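Local coordinates for separin (Saccharomyces cerevisiae, PDB 5U1T), which cleaves the MCD1/SCC1 subunit of cohesin at the onset of anaphase as a caspase-like cysteine protease, and is held inactive by securin for most of the cell cycle, at residues R841-T849 with K1503-T1511. Numbering follows the deposited sequence.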
# COMPACT_ATOMS: atom_id res chain seq x y z
N ARG A 841 16.90 -13.58 -2.80
CA ARG A 841 18.07 -12.78 -3.16
C ARG A 841 18.88 -12.45 -1.91
O ARG A 841 20.11 -12.46 -1.92
CB ARG A 841 17.66 -11.49 -3.88
CG ARG A 841 18.81 -10.49 -4.11
CD ARG A 841 18.29 -9.19 -4.76
NE ARG A 841 19.22 -8.05 -4.70
CZ ARG A 841 20.21 -7.83 -5.57
NH1 ARG A 841 20.99 -6.76 -5.42
NH2 ARG A 841 20.44 -8.67 -6.59
N TYR A 842 18.19 -12.17 -0.81
CA TYR A 842 18.88 -11.80 0.40
C TYR A 842 19.71 -12.98 0.93
O TYR A 842 20.80 -12.79 1.43
CB TYR A 842 17.90 -11.30 1.46
CG TYR A 842 18.55 -11.17 2.81
CD1 TYR A 842 19.47 -10.17 3.06
CD2 TYR A 842 18.26 -12.08 3.83
CE1 TYR A 842 20.08 -10.06 4.28
CE2 TYR A 842 18.86 -11.97 5.05
CZ TYR A 842 19.77 -10.96 5.27
OH TYR A 842 20.38 -10.84 6.48
N TYR A 843 19.17 -14.18 0.82
CA TYR A 843 19.85 -15.37 1.33
C TYR A 843 21.02 -15.70 0.44
O TYR A 843 21.99 -16.31 0.88
CB TYR A 843 18.88 -16.55 1.46
CG TYR A 843 17.94 -16.35 2.62
CD1 TYR A 843 18.39 -15.74 3.78
CD2 TYR A 843 16.60 -16.73 2.55
CE1 TYR A 843 17.56 -15.52 4.85
CE2 TYR A 843 15.75 -16.51 3.64
CZ TYR A 843 16.24 -15.91 4.78
OH TYR A 843 15.43 -15.67 5.86
N MET A 844 20.95 -15.26 -0.81
CA MET A 844 22.07 -15.39 -1.72
C MET A 844 23.21 -14.47 -1.30
O MET A 844 24.33 -14.90 -1.15
CB MET A 844 21.65 -15.09 -3.15
CG MET A 844 21.24 -16.30 -3.95
SD MET A 844 21.14 -15.90 -5.72
CE MET A 844 22.39 -14.60 -5.87
N ILE A 845 22.91 -13.19 -1.11
CA ILE A 845 23.87 -12.21 -0.66
C ILE A 845 24.55 -12.61 0.67
O ILE A 845 25.76 -12.49 0.80
CB ILE A 845 23.21 -10.82 -0.50
CG1 ILE A 845 22.62 -10.36 -1.83
CG2 ILE A 845 24.20 -9.77 0.03
CD1 ILE A 845 21.99 -8.99 -1.77
N THR A 846 23.78 -13.09 1.64
CA THR A 846 24.38 -13.47 2.92
C THR A 846 24.86 -14.92 2.88
O THR A 846 25.36 -15.45 3.87
CB THR A 846 23.40 -13.29 4.08
OG1 THR A 846 22.17 -13.93 3.75
CG2 THR A 846 23.15 -11.82 4.33
N GLU A 847 24.69 -15.55 1.73
CA GLU A 847 25.22 -16.88 1.49
C GLU A 847 24.70 -17.91 2.46
O GLU A 847 25.37 -18.90 2.73
CB GLU A 847 26.74 -16.87 1.54
CG GLU A 847 27.39 -16.15 0.37
CD GLU A 847 28.91 -16.02 0.52
OE1 GLU A 847 29.55 -15.33 -0.32
OE2 GLU A 847 29.47 -16.59 1.48
N GLN A 848 23.50 -17.70 2.99
CA GLN A 848 22.90 -18.70 3.85
C GLN A 848 22.28 -19.75 2.96
O GLN A 848 21.07 -19.77 2.76
CB GLN A 848 21.87 -18.07 4.77
CG GLN A 848 22.30 -16.71 5.23
CD GLN A 848 21.38 -16.14 6.27
OE1 GLN A 848 21.09 -14.94 6.27
NE2 GLN A 848 20.91 -16.98 7.18
N THR A 849 23.12 -20.63 2.42
CA THR A 849 22.72 -21.41 1.27
C THR A 849 21.54 -22.37 1.52
O THR A 849 20.87 -22.75 0.57
CB THR A 849 23.94 -22.20 0.70
OG1 THR A 849 24.08 -23.45 1.38
CG2 THR A 849 25.22 -21.38 0.82
N LYS A 1503 30.13 -13.78 13.90
CA LYS A 1503 29.22 -14.49 13.00
C LYS A 1503 29.36 -13.92 11.59
O LYS A 1503 29.29 -12.71 11.40
CB LYS A 1503 27.78 -14.39 13.50
CG LYS A 1503 27.49 -15.12 14.81
CD LYS A 1503 26.00 -14.96 15.26
CE LYS A 1503 25.62 -15.69 16.58
NZ LYS A 1503 24.17 -15.51 17.04
N TYR A 1504 29.58 -14.78 10.60
CA TYR A 1504 29.81 -14.34 9.23
C TYR A 1504 28.57 -14.47 8.30
O TYR A 1504 27.87 -15.48 8.33
CB TYR A 1504 30.96 -15.12 8.63
CG TYR A 1504 32.35 -14.64 8.99
CD1 TYR A 1504 33.03 -15.14 10.10
CD2 TYR A 1504 33.01 -13.71 8.18
CE1 TYR A 1504 34.31 -14.71 10.42
CE2 TYR A 1504 34.29 -13.27 8.48
CZ TYR A 1504 34.94 -13.78 9.60
OH TYR A 1504 36.23 -13.34 9.90
N TYR A 1505 28.34 -13.46 7.46
CA TYR A 1505 27.17 -13.41 6.59
C TYR A 1505 27.47 -13.06 5.13
O TYR A 1505 27.06 -12.00 4.65
CB TYR A 1505 26.16 -12.40 7.12
CG TYR A 1505 25.59 -12.76 8.47
CD1 TYR A 1505 24.47 -13.60 8.58
CD2 TYR A 1505 26.16 -12.27 9.63
CE1 TYR A 1505 23.95 -13.93 9.81
CE2 TYR A 1505 25.64 -12.59 10.87
CZ TYR A 1505 24.54 -13.42 10.96
OH TYR A 1505 24.03 -13.73 12.20
N GLY A 1506 28.16 -13.96 4.43
CA GLY A 1506 28.49 -13.78 3.03
C GLY A 1506 29.10 -12.43 2.72
O GLY A 1506 30.11 -12.04 3.30
N LYS A 1507 28.45 -11.70 1.82
CA LYS A 1507 28.98 -10.45 1.29
C LYS A 1507 28.63 -9.26 2.15
O LYS A 1507 28.85 -8.12 1.77
CB LYS A 1507 28.49 -10.24 -0.13
CG LYS A 1507 28.87 -11.37 -1.06
CD LYS A 1507 28.17 -11.26 -2.40
CE LYS A 1507 28.19 -12.60 -3.13
NZ LYS A 1507 27.61 -13.70 -2.25
N LEU A 1508 28.08 -9.51 3.32
CA LEU A 1508 27.85 -8.43 4.25
C LEU A 1508 28.93 -8.46 5.34
O LEU A 1508 29.66 -9.46 5.48
CB LEU A 1508 26.45 -8.51 4.86
CG LEU A 1508 25.24 -8.43 3.92
CD1 LEU A 1508 23.95 -8.37 4.76
CD2 LEU A 1508 25.34 -7.24 2.94
N GLU A 1509 29.04 -7.37 6.10
CA GLU A 1509 30.01 -7.30 7.19
C GLU A 1509 29.50 -8.10 8.38
O GLU A 1509 28.32 -8.06 8.70
CB GLU A 1509 30.27 -5.86 7.60
CG GLU A 1509 30.84 -5.01 6.50
CD GLU A 1509 32.13 -5.57 5.94
OE1 GLU A 1509 32.99 -6.02 6.72
OE2 GLU A 1509 32.27 -5.58 4.70
N PRO A 1510 30.40 -8.82 9.04
CA PRO A 1510 30.04 -9.61 10.21
C PRO A 1510 30.09 -8.71 11.43
O PRO A 1510 30.51 -7.56 11.32
CB PRO A 1510 31.14 -10.66 10.25
CG PRO A 1510 32.34 -9.93 9.75
CD PRO A 1510 31.83 -8.95 8.71
N THR A 1511 29.66 -9.20 12.59
CA THR A 1511 29.93 -8.48 13.82
C THR A 1511 30.01 -9.39 15.01
O THR A 1511 29.74 -10.59 14.92
CB THR A 1511 28.88 -7.39 14.14
OG1 THR A 1511 29.39 -6.56 15.20
CG2 THR A 1511 27.53 -8.02 14.56
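The Y842 ring meets L1508 obliquely, CE1 lying 4.3 Å from CD1 of L1508, while T846 OG1 sits 4.0 Å above one face, offset toward the rim; Y842 OH is hydrogen-bonded to E813 OE1. P1510 CB lies 4.1 Å above one face of the Y1504 ring, also offset toward the rim. In T846, chi1 of 51° sets OG1 between the backbone N and the carbonyl carbon, leaving CG2 anti to that carbon and packed against L1508 CD1 at 3.6 Å. L1508 CD2 reaches I845 CG2 at 4.0 Å, so one methyl meets the last helical residue, I845, and the other T846 just beyond it.

K1507 N donates to I845 O over 3.0 Å with an N-H...O angle of 175°, which ties the type II' turn Y1505-L1508 to the helix's final carbonyl. G1506 has positive phi in that turn, its CA 3.4 Å from E847 OE2. E847 closes the helix in a Schellman motif: its phi is positive, E847 N bonds to M844 O and Q848 N weakly to Y843 O. The extended E847 chain crosses K1507 at about a right angle, and the bend at chi4 (54°) brings NZ to the anti lone pair of OE1 at 3.2 Å, a salt bridge. With an alanine here NZ is gone, and the E847 carboxylate is likely to lose this charge partner.

The contact thus joins the C-terminal end of helix 829-845 to the protease-domain loop between strand 1492-1494 and helix 1513-1519, with I804 of helix 782-805 touching Y842, I845 and L1508, and helix 809-825 flanking Y842 and Y1505.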